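Local coordinates for protein 4-amino-4-deoxychorismate lyase (Legionella pneumophila, PDB 3LUL) that belongs to the class IV aminotransferase-like family of pyridoxal phosphate proteins and carries that cofactor bound to a lysine side chain, at residues Glu31-Asn36 with Tyr44-Arg49; Ser38-Ala43 with His71-Ile76; Leu124-Trp129 with Ser247-Ile252; Asp161-Phe166 with Glu174-Asn179. All coordinates share one frame; numbering follows the deposited sequence.

Interaction 1 of 4, residues Glu31-Asn36 with Tyr44-Arg49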
loop_
_atom_site.group_PDB
_atom_site.type_symbol
_atom_site.label_atom_id
_atom_site.label_comp_id
_atom_site.label_asym_id
_atom_site.label_seq_id
_atom_site.Cartn_x
_atom_site.Cartn_y
_atom_site.Cartn_z
ATOM N N GLU B 31 -1.054 -3.086 -14.633
ATOM C CA GLU B 31 -0.033 -3.510 -15.579
ATOM C C GLU B 31 0.327 -2.283 -16.412
ATOM O O GLU B 31 -0.572 -1.528 -16.818
ATOM C CB GLU B 31 -0.563 -4.584 -16.523
ATOM C CG GLU B 31 -0.701 -5.930 -15.877
ATOM C CD GLU B 31 0.632 -6.567 -15.532
ATOM O OE1 GLU B 31 1.676 -6.207 -16.113
ATOM O OE2 GLU B 31 0.644 -7.460 -14.664
ATOM N N THR B 32 1.616 -2.103 -16.653
ATOM C CA THR B 32 2.089 -1.013 -17.486
ATOM C C THR B 32 2.759 -1.643 -18.721
ATOM O O THR B 32 3.704 -2.402 -18.620
ATOM C CB THR B 32 2.974 -0.015 -16.675
ATOM O OG1 THR B 32 3.480 1.001 -17.540
ATOM C CG2 THR B 32 4.118 -0.718 -15.965
ATOM N N ILE B 33 2.194 -1.344 -19.879
ATOM C CA ILE B 33 2.473 -2.051 -21.122
ATOM C C ILE B 33 3.122 -1.076 -22.110
ATOM O O ILE B 33 2.593 -0.016 -22.382
ATOM C CB ILE B 33 1.194 -2.607 -21.722
ATOM C CG1 ILE B 33 0.468 -3.550 -20.768
ATOM C CG2 ILE B 33 1.453 -3.364 -23.042
ATOM C CD1 ILE B 33 -1.049 -3.606 -21.019
ATOM N N ARG B 34 4.266 -1.465 -22.630
ATOM C CA ARG B 34 4.908 -0.695 -23.661
ATOM C C ARG B 34 4.160 -0.856 -24.978
ATOM O O ARG B 34 3.746 -1.962 -25.339
ATOM C CB ARG B 34 6.342 -1.131 -23.810
ATOM C CG ARG B 34 7.132 -0.272 -24.813
ATOM C CD ARG B 34 8.619 -0.480 -24.599
ATOM N NE ARG B 34 9.436 0.186 -25.617
ATOM C CZ ARG B 34 10.773 0.282 -25.599
ATOM N NH1 ARG B 34 11.510 -0.227 -24.600
ATOM N NH2 ARG B 34 11.385 0.912 -26.599
ATOM N N VAL B 35 3.992 0.245 -25.709
ATOM C CA VAL B 35 3.405 0.197 -27.034
ATOM C C VAL B 35 4.497 0.623 -28.022
ATOM O O VAL B 35 5.096 1.704 -27.853
ATOM C CB VAL B 35 2.173 1.077 -27.156
ATOM C CG1 VAL B 35 1.693 1.105 -28.610
ATOM C CG2 VAL B 35 1.082 0.556 -26.258
ATOM N N ASN B 36 4.775 -0.261 -28.994
ATOM C CA ASN B 36 5.784 -0.038 -30.028
ATOM C C ASN B 36 5.126 -0.159 -31.384
ATOM O O ASN B 36 4.489 -1.149 -31.670
ATOM C CB ASN B 36 6.923 -1.076 -29.963
ATOM C CG ASN B 36 7.596 -1.163 -28.599
ATOM O OD1 ASN B 36 8.241 -0.218 -28.145
ATOM N ND2 ASN B 36 7.501 -2.333 -27.959
ATOM N N TYR B 44 0.189 -10.683 -23.890
ATOM C CA TYR B 44 -0.154 -11.962 -23.242
ATOM C C TYR B 44 0.466 -12.027 -21.858
ATOM O O TYR B 44 -0.229 -12.299 -20.878
ATOM C CB TYR B 44 0.251 -13.197 -24.081
ATOM C CG TYR B 44 0.022 -14.436 -23.268
ATOM C CD1 TYR B 44 1.062 -15.057 -22.625
ATOM C CD2 TYR B 44 -1.261 -14.944 -23.077
ATOM C CE1 TYR B 44 0.868 -16.150 -21.840
ATOM C CE2 TYR B 44 -1.466 -16.068 -22.277
ATOM C CZ TYR B 44 -0.386 -16.661 -21.663
ATOM O OH TYR B 44 -0.506 -17.770 -20.856
HETATM N N MSE B 45 1.768 -11.776 -21.764
HETATM C CA MSE B 45 2.406 -11.906 -20.457
HETATM C C MSE B 45 1.833 -10.960 -19.403
HETATM O O MSE B 45 1.729 -11.335 -18.229
HETATM C CB MSE B 45 3.948 -11.808 -20.568
HETATM C CG MSE B 45 4.546 -12.987 -21.308
HETATM SE SE MSE B 45 6.470 -12.764 -21.547
HETATM C CE MSE B 45 6.913 -13.352 -19.784
ATOM N N HIS B 46 1.455 -9.751 -19.819
ATOM C CA HIS B 46 0.780 -8.798 -18.929
ATOM C C HIS B 46 -0.593 -9.310 -18.485
ATOM O O HIS B 46 -0.947 -9.220 -17.320
ATOM C CB HIS B 46 0.645 -7.447 -19.625
ATOM C CG HIS B 46 1.938 -6.712 -19.736
ATOM N ND1 HIS B 46 2.561 -6.148 -18.642
ATOM C CD2 HIS B 46 2.727 -6.433 -20.810
ATOM C CE1 HIS B 46 3.696 -5.579 -19.027
ATOM N NE2 HIS B 46 3.808 -5.717 -20.341
ATOM N N TRP B 47 -1.367 -9.832 -19.433
ATOM C CA TRP B 47 -2.682 -10.443 -19.095
ATOM C C TRP B 47 -2.539 -11.603 -18.126
ATOM O O TRP B 47 -3.321 -11.775 -17.193
ATOM C CB TRP B 47 -3.338 -10.896 -20.413
ATOM C CG TRP B 47 -4.636 -11.600 -20.306
ATOM C CD1 TRP B 47 -5.884 -11.025 -20.180
ATOM C CD2 TRP B 47 -4.836 -13.010 -20.298
ATOM N NE1 TRP B 47 -6.848 -12.005 -20.135
ATOM C CE2 TRP B 47 -6.233 -13.233 -20.192
ATOM C CE3 TRP B 47 -3.975 -14.110 -20.378
ATOM C CZ2 TRP B 47 -6.774 -14.509 -20.148
ATOM C CZ3 TRP B 47 -4.513 -15.379 -20.336
ATOM C CH2 TRP B 47 -5.904 -15.569 -20.237
ATOM N N GLU B 48 -1.542 -12.441 -18.374
ATOM C CA GLU B 48 -1.311 -13.630 -17.544
ATOM C C GLU B 48 -1.013 -13.236 -16.111
ATOM O O GLU B 48 -1.553 -13.794 -15.168
ATOM C CB GLU B 48 -0.139 -14.418 -18.114
ATOM C CG GLU B 48 0.324 -15.616 -17.318
ATOM C CD GLU B 48 1.559 -16.294 -17.924
ATOM O OE1 GLU B 48 2.496 -15.604 -18.411
ATOM O OE2 GLU B 48 1.581 -17.536 -17.916
ATOM N N ARG B 49 -0.083 -12.303 -15.951
ATOM C CA ARG B 49 0.336 -11.881 -14.628
ATOM C C ARG B 49 -0.819 -11.207 -13.893
ATOM O O ARG B 49 -1.080 -11.486 -12.741
ATOM C CB ARG B 49 1.528 -10.913 -14.710
ATOM C CG ARG B 49 1.991 -10.469 -13.322
ATOM C CD ARG B 49 3.332 -9.777 -13.355
ATOM N NE ARG B 49 3.271 -8.506 -14.083
ATOM C CZ ARG B 49 4.345 -7.781 -14.380
ATOM N NH1 ARG B 49 5.559 -8.141 -13.937
ATOM N NH2 ARG B 49 4.207 -6.664 -15.069
HETATM O O HOH W 1 5.086 -4.239 -22.453
#

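Interaction 2 of 4, residues Ser38-Ala43 with His71-Ile76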
loop_
_atom_site.group_PDB
_atom_site.type_symbol
_atom_site.label_atom_id
_atom_site.label_comp_id
_atom_site.label_asym_id
_atom_site.label_seq_id
_atom_site.Cartn_x
_atom_site.Cartn_y
_atom_site.Cartn_z
ATOM N N SER B 38 2.476 1.058 -32.611
ATOM C CA SER B 38 1.027 0.916 -32.445
ATOM C C SER B 38 0.598 -0.467 -31.983
ATOM O O SER B 38 -0.585 -0.779 -32.030
ATOM C CB SER B 38 0.277 1.275 -33.725
ATOM O OG SER B 38 0.716 2.530 -34.195
ATOM N N LYS B 39 1.558 -1.273 -31.558
ATOM C CA LYS B 39 1.302 -2.631 -31.059
ATOM C C LYS B 39 1.692 -2.773 -29.576
ATOM O O LYS B 39 2.811 -2.429 -29.190
ATOM C CB LYS B 39 2.067 -3.649 -31.896
ATOM C CG LYS B 39 1.510 -3.791 -33.326
ATOM C CD LYS B 39 2.521 -4.466 -34.259
ATOM C CE LYS B 39 1.911 -4.815 -35.631
ATOM N NZ LYS B 39 2.858 -4.538 -36.768
ATOM N N PRO B 40 0.784 -3.319 -28.752
ATOM C CA PRO B 40 1.178 -3.591 -27.367
ATOM C C PRO B 40 2.198 -4.733 -27.305
ATOM O O PRO B 40 1.974 -5.802 -27.841
ATOM C CB PRO B 40 -0.150 -3.964 -26.671
ATOM C CG PRO B 40 -1.025 -4.429 -27.734
ATOM C CD PRO B 40 -0.596 -3.764 -29.021
ATOM N N SER B 41 3.312 -4.473 -26.646
ATOM C CA SER B 41 4.378 -5.421 -26.447
ATOM C C SER B 41 4.055 -6.385 -25.286
ATOM O O SER B 41 3.768 -5.967 -24.148
ATOM C CB SER B 41 5.626 -4.615 -26.106
ATOM O OG SER B 41 6.745 -5.418 -25.859
ATOM N N PHE B 42 4.131 -7.674 -25.581
ATOM C CA PHE B 42 3.910 -8.738 -24.586
ATOM C C PHE B 42 2.571 -8.679 -23.881
ATOM O O PHE B 42 2.467 -8.985 -22.708
ATOM C CB PHE B 42 5.101 -8.842 -23.637
ATOM C CG PHE B 42 6.351 -9.043 -24.389
ATOM C CD1 PHE B 42 6.717 -10.299 -24.820
ATOM C CD2 PHE B 42 7.066 -7.949 -24.817
ATOM C CE1 PHE B 42 7.837 -10.463 -25.615
ATOM C CE2 PHE B 42 8.177 -8.092 -25.603
ATOM C CZ PHE B 42 8.567 -9.352 -25.993
ATOM N N ALA B 43 1.542 -8.338 -24.656
ATOM C CA ALA B 43 0.184 -8.248 -24.135
ATOM C C ALA B 43 -0.223 -9.523 -23.387
ATOM O O ALA B 43 -0.905 -9.433 -22.384
ATOM C CB ALA B 43 -0.802 -7.997 -25.270
ATOM N N HIS B 71 -9.217 -4.557 -26.589
ATOM C CA HIS B 71 -9.298 -3.306 -25.805
ATOM C C HIS B 71 -8.044 -2.466 -25.889
ATOM O O HIS B 71 -8.145 -1.249 -26.024
ATOM C CB HIS B 71 -9.651 -3.558 -24.354
ATOM C CG HIS B 71 -11.112 -3.693 -24.116
ATOM N ND1 HIS B 71 -11.720 -4.902 -23.862
ATOM C CD2 HIS B 71 -12.096 -2.767 -24.111
ATOM C CE1 HIS B 71 -13.013 -4.710 -23.682
ATOM N NE2 HIS B 71 -13.267 -3.424 -23.835
ATOM N N LEU B 72 -6.881 -3.102 -25.839
ATOM C CA LEU B 72 -5.601 -2.396 -25.976
ATOM C C LEU B 72 -5.504 -1.750 -27.350
ATOM O O LEU B 72 -5.157 -0.567 -27.462
ATOM C CB LEU B 72 -4.388 -3.310 -25.738
ATOM C CG LEU B 72 -4.271 -4.020 -24.371
ATOM C CD1 LEU B 72 -3.112 -5.052 -24.371
ATOM C CD2 LEU B 72 -4.075 -2.969 -23.264
ATOM N N ILE B 73 -5.865 -2.503 -28.388
ATOM C CA ILE B 73 -5.787 -1.986 -29.762
ATOM C C ILE B 73 -6.738 -0.813 -29.929
ATOM O O ILE B 73 -6.359 0.193 -30.527
ATOM C CB ILE B 73 -6.058 -3.076 -30.819
ATOM C CG1 ILE B 73 -4.961 -4.153 -30.790
ATOM C CG2 ILE B 73 -6.146 -2.458 -32.243
ATOM C CD1 ILE B 73 -3.553 -3.677 -31.062
ATOM N N GLN B 74 -7.944 -0.903 -29.364
ATOM C CA GLN B 74 -8.928 0.163 -29.555
ATOM C C GLN B 74 -8.501 1.451 -28.863
ATOM O O GLN B 74 -8.773 2.531 -29.370
ATOM C CB GLN B 74 -10.341 -0.250 -29.116
ATOM C CG GLN B 74 -11.052 -1.244 -30.090
ATOM C CD GLN B 74 -11.008 -0.839 -31.591
ATOM O OE1 GLN B 74 -10.566 -1.616 -32.438
ATOM N NE2 GLN B 74 -11.472 0.373 -31.910
ATOM N N LYS B 75 -7.800 1.321 -27.733
ATOM C CA LYS B 75 -7.219 2.459 -27.024
ATOM C C LYS B 75 -6.082 3.118 -27.790
ATOM O O LYS B 75 -6.063 4.351 -27.923
ATOM C CB LYS B 75 -6.772 2.035 -25.622
ATOM C CG LYS B 75 -7.755 2.428 -24.578
ATOM C CD LYS B 75 -7.464 3.857 -24.162
ATOM C CE LYS B 75 -8.695 4.538 -23.686
ATOM N NZ LYS B 75 -8.365 5.790 -22.977
ATOM N N ILE B 76 -5.154 2.313 -28.309
ATOM C CA ILE B 76 -4.039 2.780 -29.154
ATOM C C ILE B 76 -4.522 3.525 -30.394
ATOM O O ILE B 76 -4.042 4.637 -30.714
ATOM C CB ILE B 76 -3.141 1.572 -29.593
ATOM C CG1 ILE B 76 -2.345 1.016 -28.390
ATOM C CG2 ILE B 76 -2.224 1.897 -30.789
ATOM C CD1 ILE B 76 -1.971 -0.467 -28.567
#

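Interaction 3 of 4, residues Leu124-Trp129 with Ser247-Ile252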
loop_
_atom_site.group_PDB
_atom_site.type_symbol
_atom_site.label_atom_id
_atom_site.label_comp_id
_atom_site.label_asym_id
_atom_site.label_seq_id
_atom_site.Cartn_x
_atom_site.Cartn_y
_atom_site.Cartn_z
ATOM N N LEU B 124 21.458 5.314 -7.729
ATOM C CA LEU B 124 20.653 4.629 -6.703
ATOM C C LEU B 124 21.154 4.910 -5.298
ATOM O O LEU B 124 22.354 5.132 -5.109
ATOM C CB LEU B 124 20.701 3.123 -6.910
ATOM C CG LEU B 124 20.198 2.608 -8.250
ATOM C CD1 LEU B 124 20.299 1.082 -8.328
ATOM C CD2 LEU B 124 18.745 3.041 -8.484
ATOM N N ILE B 125 20.229 4.895 -4.337
ATOM C CA ILE B 125 20.555 4.854 -2.921
ATOM C C ILE B 125 19.868 3.661 -2.296
ATOM O O ILE B 125 18.806 3.235 -2.755
ATOM C CB ILE B 125 20.216 6.172 -2.137
ATOM C CG1 ILE B 125 18.775 6.628 -2.343
ATOM C CG2 ILE B 125 21.247 7.317 -2.477
ATOM C CD1 ILE B 125 17.958 6.792 -1.088
ATOM N N SER B 126 20.485 3.094 -1.266
ATOM C CA SER B 126 19.909 1.948 -0.572
ATOM C C SER B 126 18.937 2.470 0.474
ATOM O O SER B 126 19.275 3.371 1.220
ATOM C CB SER B 126 21.010 1.171 0.164
ATOM O OG SER B 126 21.921 0.565 -0.717
ATOM N N ILE B 127 17.773 1.857 0.587
ATOM C CA ILE B 127 16.798 2.222 1.597
ATOM C C ILE B 127 17.111 1.491 2.918
ATOM O O ILE B 127 17.503 0.321 2.914
ATOM C CB ILE B 127 15.394 1.884 1.047
ATOM C CG1 ILE B 127 15.024 2.885 -0.083
ATOM C CG2 ILE B 127 14.346 1.836 2.131
ATOM C CD1 ILE B 127 14.720 4.312 0.331
ATOM N N ASN B 128 16.884 2.174 4.035
ATOM C CA ASN B 128 17.262 1.652 5.361
ATOM C C ASN B 128 16.246 0.654 5.933
ATOM O O ASN B 128 16.609 -0.265 6.654
ATOM C CB ASN B 128 17.491 2.784 6.381
ATOM C CG ASN B 128 16.243 3.576 6.677
ATOM O OD1 ASN B 128 15.590 4.091 5.765
ATOM N ND2 ASN B 128 15.895 3.674 7.962
ATOM N N TRP B 129 14.973 0.850 5.656
ATOM C CA TRP B 129 13.996 -0.122 6.132
ATOM C C TRP B 129 14.013 -1.387 5.237
ATOM O O TRP B 129 14.289 -1.310 4.011
ATOM C CB TRP B 129 12.609 0.500 6.265
ATOM C CG TRP B 129 11.905 0.842 4.988
ATOM C CD1 TRP B 129 11.189 0.001 4.199
ATOM C CD2 TRP B 129 11.782 2.145 4.395
ATOM N NE1 TRP B 129 10.670 0.684 3.142
ATOM C CE2 TRP B 129 10.994 2.009 3.258
ATOM C CE3 TRP B 129 12.261 3.414 4.728
ATOM C CZ2 TRP B 129 10.685 3.094 2.411
ATOM C CZ3 TRP B 129 11.925 4.507 3.871
ATOM C CH2 TRP B 129 11.166 4.322 2.745
ATOM N N SER B 247 25.689 4.359 -10.240
ATOM C CA SER B 247 26.140 4.295 -8.861
ATOM C C SER B 247 25.101 3.760 -7.902
ATOM O O SER B 247 23.909 3.924 -8.138
ATOM C CB SER B 247 26.599 5.674 -8.373
ATOM O OG SER B 247 25.548 6.646 -8.393
ATOM N N LEU B 248 25.588 3.185 -6.794
ATOM C CA LEU B 248 24.772 2.834 -5.627
ATOM C C LEU B 248 25.443 3.477 -4.406
ATOM O O LEU B 248 26.590 3.151 -4.109
ATOM C CB LEU B 248 24.691 1.323 -5.426
ATOM C CG LEU B 248 23.986 0.855 -4.138
ATOM C CD1 LEU B 248 22.492 1.344 -4.037
ATOM C CD2 LEU B 248 24.115 -0.641 -3.975
ATOM N N ASP B 249 24.728 4.370 -3.713
ATOM C CA ASP B 249 25.291 5.089 -2.557
ATOM C C ASP B 249 26.609 5.750 -3.003
ATOM O O ASP B 249 26.623 6.477 -3.999
ATOM C CB ASP B 249 25.440 4.102 -1.386
ATOM C CG ASP B 249 24.122 3.430 -1.016
ATOM O OD1 ASP B 249 23.111 4.150 -0.929
ATOM O OD2 ASP B 249 24.095 2.201 -0.766
ATOM N N ASN B 250 27.705 5.467 -2.320
ATOM C CA ASN B 250 29.007 6.015 -2.720
ATOM C C ASN B 250 29.869 5.054 -3.542
ATOM O O ASN B 250 31.072 4.939 -3.331
ATOM C CB ASN B 250 29.776 6.511 -1.510
ATOM C CG ASN B 250 30.220 5.397 -0.581
ATOM O OD1 ASN B 250 29.403 4.601 -0.096
ATOM N ND2 ASN B 250 31.532 5.349 -0.309
ATOM N N ILE B 251 29.270 4.395 -4.518
ATOM C CA ILE B 251 30.006 3.432 -5.327
ATOM C C ILE B 251 29.640 3.688 -6.780
ATOM O O ILE B 251 28.463 3.612 -7.140
ATOM C CB ILE B 251 29.690 1.987 -4.891
ATOM C CG1 ILE B 251 30.046 1.797 -3.404
ATOM C CG2 ILE B 251 30.467 0.973 -5.748
ATOM C CD1 ILE B 251 29.055 1.037 -2.620
ATOM N N ILE B 252 30.649 4.025 -7.583
ATOM C CA ILE B 252 30.490 4.316 -9.002
ATOM C C ILE B 252 30.862 3.057 -9.775
ATOM O O ILE B 252 31.878 2.428 -9.467
ATOM C CB ILE B 252 31.431 5.468 -9.452
ATOM C CG1 ILE B 252 31.324 6.666 -8.502
ATOM C CG2 ILE B 252 31.099 5.918 -10.862
ATOM C CD1 ILE B 252 29.978 7.335 -8.532
HETATM O O HOH W 2 24.410 6.835 -6.025
#

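Interaction 4 of 4, residues Asp161-Phe166 with Glu174-Asn179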
loop_
_atom_site.group_PDB
_atom_site.type_symbol
_atom_site.label_atom_id
_atom_site.label_comp_id
_atom_site.label_asym_id
_atom_site.label_seq_id
_atom_site.Cartn_x
_atom_site.Cartn_y
_atom_site.Cartn_z
ATOM N N ASP B 161 18.514 9.136 -8.189
ATOM C CA ASP B 161 17.366 8.989 -9.080
ATOM C C ASP B 161 16.307 8.009 -8.570
ATOM O O ASP B 161 15.120 8.201 -8.834
ATOM C CB ASP B 161 17.837 8.539 -10.460
ATOM C CG ASP B 161 18.816 9.530 -11.070
ATOM O OD1 ASP B 161 18.447 10.721 -11.170
ATOM O OD2 ASP B 161 19.949 9.137 -11.376
ATOM N N ASP B 162 16.726 6.947 -7.899
ATOM C CA ASP B 162 15.800 5.858 -7.548
ATOM C C ASP B 162 16.382 5.197 -6.314
ATOM O O ASP B 162 17.526 5.504 -5.916
ATOM C CB ASP B 162 15.652 4.913 -8.743
ATOM C CG ASP B 162 14.414 3.979 -8.671
ATOM O OD1 ASP B 162 13.655 3.992 -7.665
ATOM O OD2 ASP B 162 14.257 3.203 -9.651
ATOM N N ALA B 163 15.578 4.341 -5.684
ATOM C CA ALA B 163 15.893 3.684 -4.430
ATOM C C ALA B 163 15.893 2.183 -4.634
ATOM O O ALA B 163 15.080 1.663 -5.410
ATOM C CB ALA B 163 14.842 4.039 -3.389
ATOM N N LEU B 164 16.794 1.509 -3.930
ATOM C CA LEU B 164 16.979 0.076 -3.932
ATOM C C LEU B 164 16.622 -0.513 -2.560
ATOM O O LEU B 164 17.123 -0.062 -1.505
ATOM C CB LEU B 164 18.422 -0.258 -4.276
ATOM C CG LEU B 164 18.765 -1.719 -4.475
ATOM C CD1 LEU B 164 18.070 -2.322 -5.724
ATOM C CD2 LEU B 164 20.318 -1.831 -4.618
ATOM N N PHE B 165 15.737 -1.498 -2.576
ATOM C CA PHE B 165 15.293 -2.200 -1.374
ATOM C C PHE B 165 16.010 -3.537 -1.143
ATOM O O PHE B 165 16.375 -4.264 -2.088
ATOM C CB PHE B 165 13.795 -2.470 -1.424
ATOM C CG PHE B 165 12.977 -1.240 -1.637
ATOM C CD1 PHE B 165 12.567 -0.457 -0.561
ATOM C CD2 PHE B 165 12.615 -0.851 -2.903
ATOM C CE1 PHE B 165 11.783 0.686 -0.735
ATOM C CE2 PHE B 165 11.829 0.310 -3.103
ATOM C CZ PHE B 165 11.427 1.089 -2.007
ATOM N N PHE B 166 16.150 -3.832 0.140
ATOM C CA PHE B 166 16.675 -5.059 0.674
ATOM C C PHE B 166 15.635 -5.783 1.563
ATOM O O PHE B 166 14.714 -5.150 2.140
ATOM C CB PHE B 166 17.928 -4.759 1.461
ATOM C CG PHE B 166 19.087 -4.269 0.600
ATOM C CD1 PHE B 166 19.115 -2.964 0.121
ATOM C CD2 PHE B 166 20.134 -5.123 0.266
ATOM C CE1 PHE B 166 20.182 -2.523 -0.721
ATOM C CE2 PHE B 166 21.188 -4.673 -0.551
ATOM C CZ PHE B 166 21.202 -3.385 -1.025
ATOM N N GLU B 174 14.755 -5.241 -5.360
ATOM C CA GLU B 174 14.436 -4.476 -6.570
ATOM C C GLU B 174 14.403 -3.012 -6.228
ATOM O O GLU B 174 14.540 -2.651 -5.057
ATOM C CB GLU B 174 13.060 -4.923 -7.077
ATOM C CG GLU B 174 11.976 -4.662 -6.073
ATOM C CD GLU B 174 10.686 -5.399 -6.352
ATOM O OE1 GLU B 174 10.588 -6.080 -7.389
ATOM O OE2 GLU B 174 9.757 -5.228 -5.545
ATOM N N THR B 175 14.214 -2.154 -7.236
ATOM C CA THR B 175 13.986 -0.744 -6.985
ATOM C C THR B 175 12.491 -0.396 -6.840
ATOM O O THR B 175 11.648 -1.279 -6.659
ATOM C CB THR B 175 14.644 0.158 -8.094
ATOM O OG1 THR B 175 13.897 0.073 -9.308
ATOM C CG2 THR B 175 16.139 -0.225 -8.303
ATOM N N THR B 176 12.171 0.886 -6.909
ATOM C CA THR B 176 10.764 1.341 -6.902
ATOM C C THR B 176 9.965 0.951 -8.143
ATOM O O THR B 176 8.732 1.006 -8.141
ATOM C CB THR B 176 10.653 2.854 -6.769
ATOM O OG1 THR B 176 11.172 3.508 -7.943
ATOM C CG2 THR B 176 11.383 3.348 -5.506
ATOM N N CYS B 177 10.660 0.608 -9.227
ATOM C CA CYS B 177 9.980 0.358 -10.500
ATOM C C CYS B 177 10.663 -0.635 -11.432
ATOM O O CYS B 177 10.249 -0.773 -12.582
ATOM C CB CYS B 177 9.833 1.710 -11.219
ATOM S SG CYS B 177 11.413 2.390 -11.756
ATOM N N ALA B 178 11.662 -1.364 -10.948
ATOM C CA ALA B 178 12.487 -2.165 -11.823
ATOM C C ALA B 178 13.209 -3.274 -11.074
ATOM O O ALA B 178 13.480 -3.156 -9.863
ATOM C CB ALA B 178 13.480 -1.254 -12.583
ATOM N N ASN B 179 13.457 -4.374 -11.792
ATOM C CA ASN B 179 14.281 -5.451 -11.296
ATOM C C ASN B 179 15.753 -5.082 -11.498
ATOM O O ASN B 179 16.086 -4.249 -12.353
ATOM C CB ASN B 179 13.951 -6.765 -12.016
ATOM C CG ASN B 179 12.558 -7.306 -11.644
ATOM O OD1 ASN B 179 11.676 -7.378 -12.478
ATOM N ND2 ASN B 179 12.369 -7.655 -10.367
#

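Interaction 1 of 4, residues Glu31-Asn36 with Tyr44-Arg49
Glu31, reaching from its strand to helix 43-57, meets both His46 and Arg49 with a single carboxylate. Its CB lies 4.1 Å from His46 ND1; CG, with the chain bent at chi2 (-69°), passes 3.6 Å from the backbone O of His46. At the tip the two oxygens divide the work. Glu31 OE2 receives Arg49 NE at 2.9 Å on its syn lone pair, while Glu31 OE1 takes Arg49 NH2 at 2.8 Å, a side-on, two-nitrogen salt bridge with carboxylate and guanidinium nearly coplanar. Glu31 OE1 also accepts His46 ND1, at 2.7 Å and almost straight, from above the carboxylate plane. That bond at ND1, and at NE2 a water shared with Arg34 N, fix the imidazole's rotation, and Ile33 CG1 rests over one ring face in a CH-pi contact. Arg49 NH1 bonds to OP1 of the cofactor-lysine residue LLP at position 141, consistent with Glu31 acting as a second-shell residue that orients Arg49 toward the phosphate. Ile201 of helix 201-212 packs on Glu31, His46 and Arg49, and Trp68 of helix 65-78 on Ile33 and His46.

Interaction 2 of 4, residues Ser38-Ala43 with His71-Ile76
Across this contact Pro40 and Leu72 have their CA atoms 7.0 Å apart, and Ser38 CA approaches Ile76 CA to 6.3 Å, where the short strand 39-40 and the turn after it run beside helix 65-78. Pro40 carries most of the contact. Its CD meets two methyl groups at once, CD1 of Ile73 and CD1 of Ile76, each at 3.6 Å from it. The Ile73 side chain crosses the proline ring at about a right angle; with CG1 anti to the carbonyl carbon (chi1 -65°) and a second bend at chi2 (-60°), its CD1 is brought in toward the proline. At the CB-CG end of the ring, Leu72 CD1 touches both Pro40 CB, 3.9 Å away, and Ala43 CB, 3.8 Å away. Ile76 CG2 comes within 3.4 Å of Ser38 O, while Ser38 OG bonds to Leu81 O. Ile33 packs on Leu72 and Val35 on Ile76, extending the apolar layer onto strand 28-36. No hydrogen bond links the two segments, so between them the contact rests on packing of aliphatic carbon.

Interaction 3 of 4, residues Leu124-Trp129 with Ser247-Ile252
Asp249 turns its carboxylate back to Ser126 with CG anti to its own carbonyl carbon (chi1 -57°), and Ser126 sets OG beside its backbone N (chi1 -66°), matching one N-H and one hydroxyl to two carboxylate oxygens. The setting is a parallel strand pair in the large mixed sheet, 122-131 alongside 241-248, the latter ending in a type II' beta turn from Leu248 to Ile251. Leu124 N donates to Ser247 O and Asp249 N to Leu124 O, the two bonds that flank Leu248 in a parallel bridge. Leu248 CD1 packs 3.8 Å from Leu124 CB and also touches Ser126 OG. Beyond the last backbone bond, the aspartate takes over the pairing: Ser126 N reaches Asp249 OD1 at 2.9 Å, on the syn side though 23° out of the carboxylate plane. Lys224 of helix 224-228 forms a salt bridge with OD2, which would partly balance the carboxylate's charge. A water bridges Leu124 O, Ser247 OG and Asp249 O, and Arg123 NH1 bonds to the same serine hydroxyl. Across the dimer, Trp129 packs on Pro136 of the second subunit. Asp249 OD2, shared with Lys224, accepts Ser126 OG at 2.7 Å.

Interaction 4 of 4, residues Asp161-Phe166 with Glu174-Asn179
The Phe165 ring turns its edge to the backbone of 174-176: Glu174 O, Thr175 C and Thr176 N all lie near its plane, with Phe165 CE2 3.9 Å from Thr176 N, and outside the segments Arg131 makes a cation-pi contact with it. A second flat group, the Asp162 carboxylate, is approached from both faces at OD1, by Ala163 N on one and Thr176 OG1 on the other. Thr176 OG1 donates to Asp162 OD1 at 2.5 Å. Thr175 OG1, held between its backbone N and carbonyl carbon (chi1 73°), meets Asp162 OD2 more loosely at 3.2 Å, from above the plane, and accepts Cys177 N in an ST turn. Phe165 N donates to Glu174 O at 3.0 Å, almost head-on to the carbonyl, tying the hairpin of strands 162-167 and 172-175. Glu174 itself sends OE1 elsewhere, to Leu198 N and, weakly, to N1 of the LLP residue at position 141. A buried carboxylate is thus bonded by two threonine hydroxyls and a backbone N-H, consistent with holding the turn after Glu174 in place.

In the fold
The four contacts fall into two pairs on opposite sides of the chain's centre, interactions 1 and 2 closing before 3 and 4 open. Interactions 1 and 2 lie 9 Å apart between centres and share the five-stranded sheet, where strands 28-36 and 39-40 are neighbours; their segments alternate along the chain. Interactions 3 and 4, 10 Å apart between centres, share the larger mixed sheet, in which strand 162-167 runs beside 122-131; both segments of interaction 4 fall between those of interaction 3. Interactions 1 and 4 approach to about 6 Å between nearest atoms; Arg49 reaches the cofactor's phosphate and Glu174, weakly, its pyridine nitrogen, consistent with the cofactor lying between the two halves, as in relatives of this family.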